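Keto/oxoacid ferredoxin oxidoreductase, gamma subunit (Geobacter sulfurreducens, PDB 3ON3) probably forms the gamma subunit of an oxidoreductase that oxidises 2-oxoacids and passes the electrons to ferredoxin. Local coordinates at residues Ser30-Lys35 with Val155-Pro160. Residues are numbered along the deposited sequence; the frame is centred on the assembly and turned at random. Where two conformers were deposited one is given.
With SO4 (sulfate ion), chain C.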
ATOM      1  N   SER B  30     -10.104  -3.671  -9.430  1.00 38.69           N
ATOM      2  CA  SER B  30     -11.215  -4.186  -8.629  1.00 43.16           C
ATOM      3  C   SER B  30     -12.339  -3.168  -8.475  1.00 47.07           C
ATOM      4  O   SER B  30     -13.443  -3.392  -8.944  1.00 50.80           O
ATOM      5  CB  SER B  30     -10.719  -4.637  -7.255  1.00 42.19           C
ATOM      6  OG  SER B  30      -9.913  -3.625  -6.683  1.00 46.63           O
ATOM      7  N   ILE B  31     -12.046  -2.054  -7.815  1.00 42.95           N
ATOM      8  CA  ILE B  31     -13.014  -0.975  -7.674  1.00 44.06           C
ATOM      9  C   ILE B  31     -13.585  -0.545  -9.017  1.00 49.36           C
ATOM     10  O   ILE B  31     -14.803  -0.433  -9.156  1.00 50.61           O
ATOM     11  CB  ILE B  31     -12.386   0.262  -7.019  1.00 50.05           C
ATOM     12  CG1 ILE B  31     -11.781  -0.103  -5.664  1.00 52.80           C
ATOM     13  CG2 ILE B  31     -13.434   1.353  -6.861  1.00 49.66           C
ATOM     14  CD1 ILE B  31     -11.044   1.037  -5.012  1.00 54.59           C
ATOM     15  N   TYR B  32     -12.714  -0.308 -10.007  1.00 43.31           N
ATOM     16  CA  TYR B  32     -13.169   0.236 -11.295  1.00 43.43           C
ATOM     17  C   TYR B  32     -13.371  -0.785 -12.394  1.00 43.70           C
ATOM     18  O   TYR B  32     -14.352  -0.717 -13.107  1.00 44.72           O
ATOM     19  CB  TYR B  32     -12.304   1.411 -11.755  1.00 38.61           C
ATOM     20  CG  TYR B  32     -12.256   2.464 -10.686  1.00 42.94           C
ATOM     21  CD1 TYR B  32     -13.359   3.286 -10.436  1.00 47.22           C
ATOM     22  CD2 TYR B  32     -11.140   2.604  -9.888  1.00 42.77           C
ATOM     23  CE1 TYR B  32     -13.331   4.237  -9.430  1.00 49.47           C
ATOM     24  CE2 TYR B  32     -11.099   3.539  -8.873  1.00 53.64           C
ATOM     25  CZ  TYR B  32     -12.189   4.356  -8.647  1.00 60.06           C
ATOM     26  OH  TYR B  32     -12.117   5.281  -7.628  1.00 63.03           O
ATOM     27  N   ASP B  33     -12.486  -1.760 -12.523  1.00 51.81           N
ATOM     28  CA  ASP B  33     -12.643  -2.708 -13.627  1.00 48.83           C
ATOM     29  C   ASP B  33     -13.455  -3.952 -13.286  1.00 52.29           C
ATOM     30  O   ASP B  33     -13.743  -4.752 -14.167  1.00 56.67           O
ATOM     31  CB  ASP B  33     -11.296  -3.074 -14.255  1.00 44.06           C
ATOM     32  CG  ASP B  33     -11.168  -2.551 -15.683  1.00 58.08           C
ATOM     33  OD1 ASP B  33     -12.097  -1.848 -16.136  1.00 59.15           O
ATOM     34  OD2 ASP B  33     -10.152  -2.836 -16.351  1.00 62.88           O
ATOM     35  N   GLY B  34     -13.833  -4.103 -12.017  1.00 49.88           N
ATOM     36  CA  GLY B  34     -14.676  -5.209 -11.603  1.00 37.80           C
ATOM     37  C   GLY B  34     -13.945  -6.530 -11.408  1.00 43.22           C
ATOM     38  O   GLY B  34     -14.558  -7.588 -11.271  1.00 45.89           O
ATOM     39  N   LYS B  35     -12.624  -6.490 -11.398  1.00 35.74           N
ATOM     40  CA  LYS B  35     -11.877  -7.718 -11.150  1.00 46.52           C
ATOM     41  C   LYS B  35     -11.512  -7.872  -9.667  1.00 49.75           C
ATOM     42  O   LYS B  35     -11.912  -7.060  -8.827  1.00 51.53           O
ATOM     43  CB  LYS B  35     -10.630  -7.779 -12.043  1.00 47.01           C
ATOM     44  CG  LYS B  35     -10.951  -7.671 -13.527  1.00 46.43           C
ATOM     45  CD  LYS B  35      -9.695  -7.518 -14.382  1.00 57.10           C
ATOM     46  CE  LYS B  35     -10.035  -7.563 -15.879  1.00 67.23           C
ATOM     47  NZ  LYS B  35      -8.818  -7.585 -16.743  1.00 71.42           N
ATOM     48  N   VAL B 155      -5.773   6.316 -10.430  1.00 36.87           N
ATOM     49  CA  VAL B 155      -4.687   7.271 -10.238  1.00 31.06           C
ATOM     50  C   VAL B 155      -5.216   8.535  -9.575  1.00 34.29           C
ATOM     51  O   VAL B 155      -4.709   8.978  -8.553  1.00 38.39           O
ATOM     52  CB  VAL B 155      -3.996   7.706 -11.553  1.00 31.06           C
ATOM     53  CG1 VAL B 155      -3.065   8.884 -11.289  1.00 30.29           C
ATOM     54  CG2 VAL B 155      -3.209   6.568 -12.197  1.00 29.78           C
ATOM     55  N   LEU B 156      -6.254   9.106 -10.160  1.00 32.17           N
ATOM     56  CA  LEU B 156      -6.700  10.432  -9.760  1.00 39.20           C
ATOM     57  C   LEU B 156      -7.368  10.451  -8.383  1.00 34.64           C
ATOM     58  O   LEU B 156      -7.424  11.478  -7.743  1.00 36.30           O
ATOM     59  CB  LEU B 156      -7.611  11.026 -10.835  1.00 48.14           C
ATOM     60  CG  LEU B 156      -6.924  11.139 -12.200  1.00 47.86           C
ATOM     61  CD1 LEU B 156      -7.919  11.508 -13.292  1.00 43.14           C
ATOM     62  CD2 LEU B 156      -5.785  12.141 -12.136  1.00 41.90           C
ATOM     63  N   SER B 157      -7.856   9.307  -7.931  1.00 33.55           N
ATOM     64  CA  SER B 157      -8.491   9.227  -6.624  0.77 40.57           C
ATOM     65  C   SER B 157      -7.456   9.157  -5.496  1.00 41.84           C
ATOM     66  O   SER B 157      -7.788   9.374  -4.325  1.00 36.09           O
ATOM     67  CB  SER B 157      -9.431   8.026  -6.558  0.77 38.81           C
ATOM     68  OG  SER B 157     -10.358   8.070  -7.624  0.77 43.33           O
ATOM     69  N   ARG B 158      -6.204   8.878  -5.852  1.00 40.49           N
ATOM     70  CA  ARG B 158      -5.117   8.786  -4.871  1.00 45.95           C
ATOM     71  C   ARG B 158      -4.158   9.977  -4.954  1.00 44.09           C
ATOM     72  O   ARG B 158      -2.996   9.882  -4.595  1.00 50.50           O
ATOM     73  CB  ARG B 158      -4.343   7.480  -5.075  1.00 48.37           C
ATOM     74  CG  ARG B 158      -5.157   6.242  -4.764  1.00 52.66           C
ATOM     75  CD  ARG B 158      -4.795   5.756  -3.398  1.00 48.39           C
ATOM     76  NE  ARG B 158      -5.646   4.693  -2.887  1.00 40.92           N
ATOM     77  CZ  ARG B 158      -5.841   4.502  -1.586  1.00 35.85           C
ATOM     78  NH1 ARG B 158      -5.261   5.318  -0.719  1.00 38.85           N
ATOM     79  NH2 ARG B 158      -6.614   3.521  -1.153  1.00 34.01           N
ATOM     80  N   VAL B 159      -4.661  11.112  -5.399  1.00 43.84           N
ATOM     81  CA  VAL B 159      -3.821  12.256  -5.681  1.00 38.06           C
ATOM     82  C   VAL B 159      -4.539  13.482  -5.123  1.00 36.19           C
ATOM     83  O   VAL B 159      -5.758  13.505  -5.064  1.00 46.43           O
ATOM     84  CB  VAL B 159      -3.612  12.356  -7.228  1.00 59.40           C
ATOM     85  CG1 VAL B 159      -3.603  13.795  -7.722  1.00 59.42           C
ATOM     86  CG2 VAL B 159      -2.368  11.559  -7.677  1.00 46.06           C
ATOM     87  N   PRO B 160      -3.783  14.497  -4.690  1.00 41.41           N
ATOM     88  CA  PRO B 160      -4.400  15.707  -4.140  1.00 43.83           C
ATOM     89  C   PRO B 160      -4.976  16.558  -5.259  1.00 49.69           C
ATOM     90  O   PRO B 160      -4.414  16.589  -6.361  1.00 52.97           O
ATOM     91  CB  PRO B 160      -3.221  16.459  -3.498  1.00 50.40           C
ATOM     92  CG  PRO B 160      -2.058  15.502  -3.521  1.00 50.73           C
ATOM     93  CD  PRO B 160      -2.313  14.563  -4.656  1.00 45.23           C
TER
HETATM   94  S   SO4 C 183      -6.874   4.177   2.486  1.00 49.41           S
HETATM   95  O1  SO4 C 183      -5.498   4.571   2.221  1.00 53.31           O
HETATM   96  O2  SO4 C 183      -7.396   5.008   3.555  1.00 64.26           O
HETATM   97  O3  SO4 C 183      -7.659   4.397   1.273  1.00 62.86           O
HETATM   98  O4  SO4 C 183      -6.983   2.771   2.857  1.00 56.89           O
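The ring of Tyr32 meets Ser157 obliquely, with its hydroxyl leading. On one face of the ring lies Ile31, whose CG2 stands 3.6 Å above the plane, over the ring centre. The second flat group is the guanidinium of Arg158. A sulfate lies at its edge, with the sulfur in the guanidinium plane.

Tyr32 OH is 3.3 Å from Ser157 OG and 4.0 Å from Ser157 CB. Ser157 is modelled in two conformers, so this detail is doubtful. The ring reaches across from helix 18-32 because CG is anti to the carbonyl carbon (chi1 -55°). Ser157 lies on helix 148-157, and its OG is hydrogen-bonded to the backbone O of Lys153, one turn earlier. The ring also packs on Ala150, Lys153 and Ala154 of that helix, and on Arg48 of the second subunit.

Arg158 grips the sulfate with both terminal nitrogens. NH1 gives a nearly straight bond to sulfate O1 (3.0 Å, 169°). NH2 reaches sulfate O3 at 2.8 Å, with a more bent N-H (135°). A weak bond from NH1 to O3 adds to these. NH2 also forms a salt bridge with Glu27, and Gly17 N of the second subunit binds the same sulfate.

Helix 18-32 follows strand 6-12 of the mixed sheet and meets helix 148-157 at the surface. Residues 30-35 and 155-160 touch through one pair, Tyr32 and Ser157, burying 51 Å². The sulfate, probably from the crystallisation liquor, is consistent with a spot that can hold an anion between the subunits. Its charge and that of Glu27 probably both stabilise the positive Arg158.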